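Local coordinates for protein alpha-galactosidase (Thermus thermophilus, PDB 6LCJ) that probably hydrolyses terminal alpha-galactosides, as expected of a thermostable family GH36 glycosidase that assembles as a hexamer, at residues R47-L55 / P75-L83; P236-F246 / W268-A277. All coordinates share one frame; numbering follows the deposited sequence.

Contact 1 forms first along the chain: the segment 47-55, which leaves strand 44-48 of the N-terminal beta domain, is met by 75-83 after a short excursion, closing a loop that includes strand 56-59. Well after this, contact 2 joins 236-246, just beyond barrel strand 229-234, to 268-277, closing a second loop through strand 263-267. The two loops follow in series and neither crosses the other. Contact 1 lies where the beta domain meets the TIM-barrel domain, whereas contact 2 belongs to a small antiparallel sheet built onto the barrel. Their centres are about 20 Å apart, yet they touch: Gln76 OE1, bonded to Phe266 N of strand 263-267, also packs 4.1 Å from Leu272 CD1.

Contact 1: residues R47-L55 / P75-L83; sequences RHGWQSWSL and PQADDPFLL
Asp78 OD2 is gripped by both terminal nitrogens of Arg47, NH2 at 2.7 Å and NH1 at 2.8 Å, an end-on salt bridge in which both donors converge on one oxygen. The guanidinium and carboxylate planes stand 86° apart: NH1 meets the oxygen nearly along its C-O bond, while NH2 arrives from above the carboxylate plane. NH1 also donates to Leu55 O, close to the guanidinium plane, which helps fix the rotation of the group. A water that donates to Asp78 OD2 and accepts from Leu55 N adds a further link.

The other carboxylate oxygen serves the backbone. Trp50 N reaches Asp78 OD1 at 2.8 Å, on its syn side but well out of the carboxylate plane, and Asp79 N takes the anti side, so one buried aspartate satisfies amides from both segments; the arginine beside it would be expected to favour its charged form. Ser54 extends the junction, OG donating to Ala77 O at 2.6 Å from within the type I turn Gln51-Ser54. Its OG is turned away from its own carbonyl carbon, chi1 -67°, and toward the other segment.

Two indoles flank this polar core differently. Trp50 lays one ring face over Asp79 CB, which sits toward the rim of the ring, 3.4 Å from its plane, whereas Trp53 presents its edge, with CE3 3.2 Å from Gln76 O.

Asp79 caps the short helix 80-84 through Phe81 N and pairs with Arg114 of strand 113-117. On the barrel side Trp50 NE1 bonds Glu317 and Trp53 meets Phe305 edge-to-face, so the contact lies between the beta domain's strands 44-48, 89-91 and 113-117 and the loop carrying Phe305 together with helix 317-331.

Contact 2: residues P236-F246 / W268-A277; sequences PFLVTADSPLF and WGRPLYALDA
Strands 238-240 and 270-274 run antiparallel at 133° between their directions, with Val239 and Tyr273 as the hydrogen-bonded pair and Leu238 opposite Ala274 as a non-hydrogen-bonded one. They form the edge and centre of a three-stranded antiparallel sheet, completed by strand 263-267, that is inserted after strand 229-234 of the TIM barrel. Val239 N donates to Tyr273 O at 2.9 Å, and Tyr273 N returns a bond to Val239 O; Leu275 N to Phe237 O continues the pairing.

Val239 and Tyr273 share a sheet face. Val239 CG1 lies between its backbone N and carbonyl carbon, and from there packs against Tyr273 CB. The tyrosine ring turns an edge to Ala241 N, and Phe246 slants across it with the ring planes 35° apart. Leu275, just past the end of strand 270-274, reaches the start of helix 244-248, its CD1 3.8 Å from Leu245 CD2; Trp285 of helix 280-296 touches both leucines. On the other face Leu238 CD2 abuts the edge of the Trp268 indole, whose NE1 is bonded to Asp197.

The type I turn Thr240-Ser243 bends the chain into helix 244-248, with Ser243 OG accepting from Thr240 N. A water bridges Ala241 N and Pro271 O beside it. At the exposed end, Arg270 CD lies against Thr240 CG2 at 3.5 Å, and the bend at chi3 beyond it turns NE to Asp242. The resulting salt bridge has its carboxylate and guanidinium planes 87° apart: Asp242 OD1 sits over one guanidinium face, 2.8 Å from Arg270 NE.

Contact 1: residues R47-L55 / P75-L83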
loop_
_atom_site.group_PDB
_atom_site.type_symbol
_atom_site.label_atom_id
_atom_site.label_comp_id
_atom_site.label_asym_id
_atom_site.label_seq_id
_atom_site.Cartn_x
_atom_site.Cartn_y
_atom_site.Cartn_z
ATOM N N ARG E 47 20.596 -8.794 26.839
ATOM C CA ARG E 47 19.173 -8.689 26.583
ATOM C C ARG E 47 18.475 -9.620 27.565
ATOM O O ARG E 47 18.456 -10.837 27.367
ATOM C CB ARG E 47 18.885 -9.045 25.129
ATOM C CG ARG E 47 17.494 -8.669 24.658
ATOM C CD ARG E 47 16.509 -9.807 24.857
ATOM N NE ARG E 47 15.186 -9.421 24.388
ATOM C CZ ARG E 47 14.081 -10.121 24.610
ATOM N NH1 ARG E 47 14.140 -11.253 25.295
ATOM N NH2 ARG E 47 12.912 -9.691 24.141
ATOM N N HIS E 48 17.921 -9.055 28.637
ATOM C CA HIS E 48 17.208 -9.847 29.638
ATOM C C HIS E 48 15.701 -9.868 29.352
ATOM O O HIS E 48 15.013 -8.852 29.502
ATOM C CB HIS E 48 17.460 -9.327 31.043
ATOM C CG HIS E 48 16.894 -10.238 32.079
ATOM N ND1 HIS E 48 15.834 -9.886 32.887
ATOM C CD2 HIS E 48 17.168 -11.536 32.357
ATOM C CE1 HIS E 48 15.510 -10.915 33.650
ATOM N NE2 HIS E 48 16.305 -11.928 33.350
ATOM N N GLY E 49 15.185 -11.034 28.977
ATOM C CA GLY E 49 13.760 -11.178 28.737
ATOM C C GLY E 49 12.928 -11.101 30.010
ATOM O O GLY E 49 13.417 -11.207 31.140
ATOM N N TRP E 50 11.621 -10.939 29.802
ATOM C CA TRP E 50 10.717 -10.590 30.895
ATOM C C TRP E 50 10.458 -11.759 31.836
ATOM O O TRP E 50 10.477 -11.589 33.059
ATOM C CB TRP E 50 9.396 -10.102 30.329
ATOM C CG TRP E 50 8.435 -9.596 31.359
ATOM C CD1 TRP E 50 8.721 -8.822 32.450
ATOM C CD2 TRP E 50 7.025 -9.816 31.380
ATOM N NE1 TRP E 50 7.572 -8.547 33.144
ATOM C CE2 TRP E 50 6.514 -9.137 32.506
ATOM C CE3 TRP E 50 6.134 -10.507 30.538
ATOM C CZ2 TRP E 50 5.157 -9.137 32.824
ATOM C CZ3 TRP E 50 4.789 -10.505 30.845
ATOM C CH2 TRP E 50 4.307 -9.822 31.980
ATOM N N GLN E 51 10.148 -12.932 31.290
ATOM C CA GLN E 51 9.661 -14.042 32.091
ATOM C C GLN E 51 10.513 -15.294 31.852
ATOM O O GLN E 51 11.478 -15.294 31.079
ATOM C CB GLN E 51 8.162 -14.296 31.816
ATOM C CG GLN E 51 7.784 -14.403 30.355
ATOM C CD GLN E 51 6.989 -15.660 30.046
ATOM O OE1 GLN E 51 7.296 -16.738 30.564
ATOM N NE2 GLN E 51 5.967 -15.533 29.189
ATOM N N SER E 52 10.137 -16.370 32.549
ATOM C CA SER E 52 10.888 -17.630 32.540
ATOM C C SER E 52 11.280 -18.069 31.135
ATOM O O SER E 52 12.455 -18.330 30.864
ATOM C CB SER E 52 10.053 -18.720 33.205
ATOM O OG SER E 52 9.955 -18.489 34.601
ATOM N N TRP E 53 10.304 -18.153 30.226
ATOM C CA TRP E 53 10.544 -18.661 28.880
ATOM C C TRP E 53 11.253 -17.644 27.993
ATOM O O TRP E 53 11.797 -18.024 26.948
ATOM C CB TRP E 53 9.211 -19.098 28.241
ATOM C CG TRP E 53 8.427 -20.034 29.133
ATOM C CD1 TRP E 53 8.941 -20.994 29.963
ATOM C CD2 TRP E 53 7.006 -20.076 29.312
ATOM N NE1 TRP E 53 7.934 -21.630 30.636
ATOM C CE2 TRP E 53 6.734 -21.088 30.259
ATOM C CE3 TRP E 53 5.933 -19.363 28.762
ATOM C CZ2 TRP E 53 5.426 -21.405 30.670
ATOM C CZ3 TRP E 53 4.622 -19.684 29.184
ATOM C CH2 TRP E 53 4.392 -20.695 30.116
ATOM N N SER E 54 11.279 -16.375 28.390
ATOM C CA SER E 54 11.825 -15.325 27.536
ATOM C C SER E 54 13.328 -15.498 27.316
ATOM O O SER E 54 14.039 -16.087 28.132
ATOM C CB SER E 54 11.548 -13.950 28.142
ATOM O OG SER E 54 10.163 -13.674 28.121
ATOM N N LEU E 55 13.803 -14.973 26.191
ATOM C CA LEU E 55 15.220 -15.045 25.876
ATOM C C LEU E 55 16.033 -14.138 26.794
ATOM O O LEU E 55 15.728 -12.947 26.945
ATOM C CB LEU E 55 15.464 -14.649 24.424
ATOM C CG LEU E 55 16.964 -14.603 24.100
ATOM C CD1 LEU E 55 17.478 -15.962 23.671
ATOM C CD2 LEU E 55 17.293 -13.530 23.064
ATOM N N PRO E 75 2.220 -12.789 23.575
ATOM C CA PRO E 75 1.948 -12.557 25.010
ATOM C C PRO E 75 2.518 -13.636 25.931
ATOM O O PRO E 75 2.758 -13.356 27.113
ATOM C CB PRO E 75 0.414 -12.504 25.081
ATOM C CG PRO E 75 -0.019 -12.121 23.685
ATOM C CD PRO E 75 0.980 -12.795 22.773
ATOM N N GLN E 76 2.758 -14.849 25.437
ATOM C CA GLN E 76 3.331 -15.904 26.263
ATOM C C GLN E 76 4.826 -16.100 26.024
ATOM O O GLN E 76 5.412 -17.020 26.600
ATOM C CB GLN E 76 2.589 -17.229 26.040
ATOM C CG GLN E 76 3.081 -18.045 24.865
ATOM C CD GLN E 76 1.938 -18.754 24.160
ATOM O OE1 GLN E 76 0.839 -18.216 24.083
ATOM N NE2 GLN E 76 2.189 -19.959 23.639
ATOM N N ALA E 77 5.450 -15.256 25.199
ATOM C CA ALA E 77 6.873 -15.315 24.900
ATOM C C ALA E 77 7.686 -14.300 25.699
ATOM O O ALA E 77 8.785 -14.617 26.169
ATOM C CB ALA E 77 7.110 -15.097 23.400
ATOM N N ASP E 78 7.165 -13.089 25.886
ATOM C CA ASP E 78 7.934 -12.031 26.527
ATOM C C ASP E 78 6.974 -10.903 26.895
ATOM O O ASP E 78 5.770 -10.970 26.635
ATOM C CB ASP E 78 9.058 -11.552 25.594
ATOM C CG ASP E 78 10.310 -11.088 26.339
ATOM O OD1 ASP E 78 10.192 -10.513 27.447
ATOM O OD2 ASP E 78 11.424 -11.278 25.791
ATOM N N ASP E 79 7.521 -9.873 27.522
ATOM C CA ASP E 79 6.858 -8.583 27.633
ATOM C C ASP E 79 6.475 -8.107 26.233
ATOM O O ASP E 79 7.370 -7.882 25.402
ATOM C CB ASP E 79 7.813 -7.597 28.316
ATOM C CG ASP E 79 7.206 -6.221 28.569
ATOM O OD1 ASP E 79 6.270 -5.786 27.853
ATOM O OD2 ASP E 79 7.716 -5.552 29.493
ATOM N N PRO E 80 5.180 -7.945 25.927
ATOM C CA PRO E 80 4.790 -7.567 24.554
ATOM C C PRO E 80 5.473 -6.315 24.039
ATOM O O PRO E 80 5.771 -6.238 22.841
ATOM C CB PRO E 80 3.273 -7.384 24.662
ATOM C CG PRO E 80 2.872 -8.265 25.803
ATOM C CD PRO E 80 4.009 -8.171 26.795
ATOM N N PHE E 81 5.764 -5.344 24.907
ATOM C CA PHE E 81 6.512 -4.166 24.473
ATOM C C PHE E 81 7.863 -4.560 23.891
ATOM O O PHE E 81 8.236 -4.115 22.800
ATOM C CB PHE E 81 6.693 -3.198 25.639
ATOM C CG PHE E 81 7.505 -1.982 25.291
ATOM C CD1 PHE E 81 8.894 -2.006 25.377
ATOM C CD2 PHE E 81 6.883 -0.809 24.881
ATOM C CE1 PHE E 81 9.655 -0.894 25.046
ATOM C CE2 PHE E 81 7.632 0.312 24.558
ATOM C CZ PHE E 81 9.025 0.264 24.638
ATOM N N LEU E 82 8.617 -5.395 24.614
ATOM C CA LEU E 82 9.936 -5.831 24.161
ATOM C C LEU E 82 9.901 -6.493 22.790
ATOM O O LEU E 82 10.929 -6.545 22.113
ATOM C CB LEU E 82 10.528 -6.825 25.167
ATOM C CG LEU E 82 11.442 -6.361 26.304
ATOM C CD1 LEU E 82 10.891 -5.125 26.978
ATOM C CD2 LEU E 82 11.584 -7.498 27.297
ATOM N N LEU E 83 8.753 -7.025 22.378
ATOM C CA LEU E 83 8.643 -7.782 21.143
ATOM C C LEU E 83 8.067 -6.968 19.989
ATOM O O LEU E 83 8.166 -7.402 18.841
ATOM C CB LEU E 83 7.779 -9.032 21.366
ATOM C CG LEU E 83 8.338 -10.098 22.305
ATOM C CD1 LEU E 83 7.426 -11.300 22.337
ATOM C CD2 LEU E 83 9.751 -10.500 21.904
HETATM O O HOH W 1 4.936 -13.428 28.516
HETATM O O HOH W 2 11.712 -13.668 24.241
#

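Contact 2: residues P236-F246 / W268-A277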
loop_
_atom_site.group_PDB
_atom_site.type_symbol
_atom_site.label_atom_id
_atom_site.label_comp_id
_atom_site.label_asym_id
_atom_site.label_seq_id
_atom_site.Cartn_x
_atom_site.Cartn_y
_atom_site.Cartn_z
ATOM N N PRO E 236 -2.999 -20.438 37.575
ATOM C CA PRO E 236 -4.172 -19.889 38.281
ATOM C C PRO E 236 -4.844 -18.698 37.597
ATOM O O PRO E 236 -6.057 -18.527 37.764
ATOM C CB PRO E 236 -3.603 -19.508 39.660
ATOM C CG PRO E 236 -2.127 -19.427 39.468
ATOM C CD PRO E 236 -1.772 -20.386 38.390
ATOM N N PHE E 237 -4.122 -17.874 36.834
ATOM C CA PHE E 237 -4.704 -16.683 36.226
ATOM C C PHE E 237 -4.977 -16.841 34.735
ATOM O O PHE E 237 -5.162 -15.834 34.036
ATOM C CB PHE E 237 -3.804 -15.479 36.459
ATOM C CG PHE E 237 -3.599 -15.173 37.896
ATOM C CD1 PHE E 237 -4.508 -14.394 38.591
ATOM C CD2 PHE E 237 -2.492 -15.668 38.565
ATOM C CE1 PHE E 237 -4.307 -14.111 39.931
ATOM C CE2 PHE E 237 -2.299 -15.399 39.881
ATOM C CZ PHE E 237 -3.191 -14.614 40.574
ATOM N N LEU E 238 -5.044 -18.072 34.246
ATOM C CA LEU E 238 -5.218 -18.353 32.836
ATOM C C LEU E 238 -6.571 -19.003 32.611
ATOM O O LEU E 238 -7.006 -19.841 33.405
ATOM C CB LEU E 238 -4.101 -19.266 32.336
ATOM C CG LEU E 238 -3.608 -19.120 30.904
ATOM C CD1 LEU E 238 -2.930 -17.800 30.720
ATOM C CD2 LEU E 238 -2.659 -20.246 30.621
ATOM N N VAL E 239 -7.220 -18.645 31.510
ATOM C CA VAL E 239 -8.562 -19.127 31.221
ATOM C C VAL E 239 -8.752 -19.104 29.709
ATOM O O VAL E 239 -8.075 -18.358 29.001
ATOM C CB VAL E 239 -9.586 -18.250 31.976
ATOM C CG1 VAL E 239 -9.754 -16.901 31.298
ATOM C CG2 VAL E 239 -10.883 -18.948 32.120
ATOM N N THR E 240 -9.631 -19.956 29.202
ATOM C CA THR E 240 -9.977 -19.937 27.782
ATOM C C THR E 240 -11.450 -19.572 27.603
ATOM O O THR E 240 -12.225 -19.528 28.560
ATOM C CB THR E 240 -9.694 -21.288 27.106
ATOM O OG1 THR E 240 -10.447 -22.319 27.759
ATOM C CG2 THR E 240 -8.226 -21.628 27.179
ATOM N N ALA E 241 -11.844 -19.319 26.350
ATOM C CA ALA E 241 -13.250 -19.020 26.079
ATOM C C ALA E 241 -14.163 -20.163 26.504
ATOM O O ALA E 241 -15.273 -19.916 26.982
ATOM C CB ALA E 241 -13.456 -18.696 24.602
ATOM N N ASP E 242 -13.700 -21.413 26.378
ATOM C CA ASP E 242 -14.469 -22.588 26.783
ATOM C C ASP E 242 -14.561 -22.771 28.289
ATOM O O ASP E 242 -15.328 -23.626 28.743
ATOM C CB ASP E 242 -13.853 -23.865 26.219
ATOM C CG ASP E 242 -13.543 -23.759 24.758
ATOM O OD1 ASP E 242 -12.378 -24.039 24.376
ATOM O OD2 ASP E 242 -14.473 -23.397 23.995
ATOM N N SER E 243 -13.781 -22.058 29.070
ATOM C CA SER E 243 -13.814 -22.288 30.504
ATOM C C SER E 243 -15.160 -21.858 31.072
ATOM O O SER E 243 -15.652 -20.773 30.734
ATOM C CB SER E 243 -12.695 -21.531 31.195
ATOM O OG SER E 243 -11.458 -21.704 30.514
ATOM N N PRO E 244 -15.791 -22.677 31.911
ATOM C CA PRO E 244 -17.011 -22.217 32.602
ATOM C C PRO E 244 -16.826 -20.878 33.303
ATOM O O PRO E 244 -17.695 -20.002 33.204
ATOM C CB PRO E 244 -17.297 -23.353 33.598
ATOM C CG PRO E 244 -16.000 -24.175 33.667
ATOM C CD PRO E 244 -15.385 -24.036 32.310
ATOM N N LEU E 245 -15.696 -20.688 33.992
ATOM C CA LEU E 245 -15.445 -19.441 34.712
ATOM C C LEU E 245 -15.437 -18.232 33.783
ATOM O O LEU E 245 -15.850 -17.137 34.187
ATOM C CB LEU E 245 -14.114 -19.535 35.458
ATOM C CG LEU E 245 -13.815 -18.407 36.441
ATOM C CD1 LEU E 245 -14.632 -18.579 37.704
ATOM C CD2 LEU E 245 -12.335 -18.361 36.757
ATOM N N PHE E 246 -14.961 -18.400 32.543
ATOM C CA PHE E 246 -15.004 -17.304 31.576
ATOM C C PHE E 246 -16.429 -16.825 31.360
ATOM O O PHE E 246 -16.670 -15.621 31.219
ATOM C CB PHE E 246 -14.390 -17.746 30.251
ATOM C CG PHE E 246 -14.146 -16.626 29.267
ATOM C CD1 PHE E 246 -15.064 -16.352 28.260
ATOM C CD2 PHE E 246 -12.966 -15.888 29.310
ATOM C CE1 PHE E 246 -14.829 -15.341 27.337
ATOM C CE2 PHE E 246 -12.722 -14.873 28.384
ATOM C CZ PHE E 246 -13.654 -14.598 27.400
ATOM N N TRP E 268 -2.611 -25.213 23.995
ATOM C CA TRP E 268 -3.621 -26.279 23.966
ATOM C C TRP E 268 -4.602 -26.078 22.806
ATOM O O TRP E 268 -5.798 -26.351 22.916
ATOM C CB TRP E 268 -4.373 -26.375 25.303
ATOM C CG TRP E 268 -3.521 -26.436 26.523
ATOM C CD1 TRP E 268 -2.919 -27.545 27.049
ATOM C CD2 TRP E 268 -3.185 -25.348 27.393
ATOM N NE1 TRP E 268 -2.232 -27.215 28.196
ATOM C CE2 TRP E 268 -2.373 -25.871 28.423
ATOM C CE3 TRP E 268 -3.493 -23.988 27.405
ATOM C CZ2 TRP E 268 -1.853 -25.073 29.443
ATOM C CZ3 TRP E 268 -2.977 -23.196 28.416
ATOM C CH2 TRP E 268 -2.168 -23.738 29.421
ATOM N N GLY E 269 -4.099 -25.556 21.692
ATOM C CA GLY E 269 -4.929 -25.363 20.516
ATOM C C GLY E 269 -5.949 -24.246 20.564
ATOM O O GLY E 269 -6.783 -24.159 19.655
ATOM N N ARG E 270 -5.910 -23.364 21.558
ATOM C CA ARG E 270 -6.929 -22.330 21.674
ATOM C C ARG E 270 -6.345 -21.017 22.175
ATOM O O ARG E 270 -5.302 -20.999 22.842
ATOM C CB ARG E 270 -8.055 -22.780 22.610
ATOM C CG ARG E 270 -7.544 -23.420 23.867
ATOM C CD ARG E 270 -8.700 -23.966 24.650
ATOM N NE ARG E 270 -9.660 -24.620 23.777
ATOM C CZ ARG E 270 -9.926 -25.919 23.832
ATOM N NH1 ARG E 270 -9.294 -26.679 24.720
ATOM N NH2 ARG E 270 -10.819 -26.452 23.005
ATOM N N PRO E 271 -7.005 -19.896 21.871
ATOM C CA PRO E 271 -6.583 -18.605 22.424
ATOM C C PRO E 271 -6.700 -18.575 23.937
ATOM O O PRO E 271 -7.635 -19.121 24.521
ATOM C CB PRO E 271 -7.552 -17.609 21.779
ATOM C CG PRO E 271 -8.011 -18.283 20.545
ATOM C CD PRO E 271 -8.092 -19.737 20.899
ATOM N N LEU E 272 -5.743 -17.903 24.563
ATOM C CA LEU E 272 -5.659 -17.787 26.004
ATOM C C LEU E 272 -6.067 -16.389 26.441
ATOM O O LEU E 272 -5.819 -15.398 25.750
ATOM C CB LEU E 272 -4.242 -18.077 26.502
ATOM C CG LEU E 272 -3.621 -19.389 26.034
ATOM C CD1 LEU E 272 -2.210 -19.483 26.570
ATOM C CD2 LEU E 272 -4.475 -20.561 26.479
ATOM N N TYR E 273 -6.680 -16.329 27.610
ATOM C CA TYR E 273 -7.115 -15.093 28.221
ATOM C C TYR E 273 -6.671 -15.137 29.667
ATOM O O TYR E 273 -6.294 -16.188 30.181
ATOM C CB TYR E 273 -8.639 -14.907 28.096
ATOM C CG TYR E 273 -9.083 -14.893 26.657
ATOM C CD1 TYR E 273 -8.801 -13.807 25.841
ATOM C CD2 TYR E 273 -9.750 -15.963 26.109
ATOM C CE1 TYR E 273 -9.180 -13.781 24.530
ATOM C CE2 TYR E 273 -10.147 -15.946 24.784
ATOM C CZ TYR E 273 -9.854 -14.851 24.002
ATOM O OH TYR E 273 -10.241 -14.823 22.683
ATOM N N ALA E 274 -6.701 -13.983 30.315
ATOM C CA ALA E 274 -6.161 -13.836 31.649
ATOM C C ALA E 274 -7.276 -13.439 32.601
ATOM O O ALA E 274 -8.248 -12.788 32.205
ATOM C CB ALA E 274 -5.045 -12.789 31.678
ATOM N N LEU E 275 -7.138 -13.854 33.858
ATOM C CA LEU E 275 -7.944 -13.302 34.932
ATOM C C LEU E 275 -7.235 -12.082 35.492
ATOM O O LEU E 275 -6.004 -12.028 35.528
ATOM C CB LEU E 275 -8.185 -14.339 36.027
ATOM C CG LEU E 275 -8.919 -15.595 35.559
ATOM C CD1 LEU E 275 -8.896 -16.649 36.656
ATOM C CD2 LEU E 275 -10.348 -15.296 35.105
ATOM N N ASP E 276 -8.020 -11.091 35.912
ATOM C CA ASP E 276 -7.485 -9.779 36.270
ATOM C C ASP E 276 -6.931 -9.835 37.684
ATOM O O ASP E 276 -7.688 -9.848 38.655
ATOM C CB ASP E 276 -8.575 -8.718 36.133
ATOM C CG ASP E 276 -8.118 -7.329 36.547
ATOM O OD1 ASP E 276 -6.933 -7.130 36.897
ATOM O OD2 ASP E 276 -8.967 -6.413 36.499
ATOM N N ALA E 277 -5.605 -9.845 37.804
ATOM C CA ALA E 277 -4.976 -9.906 39.112
ATOM C C ALA E 277 -5.079 -8.588 39.875
ATOM O O ALA E 277 -4.634 -8.518 41.027
ATOM C CB ALA E 277 -3.508 -10.333 38.953
HETATM O O HOH W 3 -10.313 -19.364 23.658
#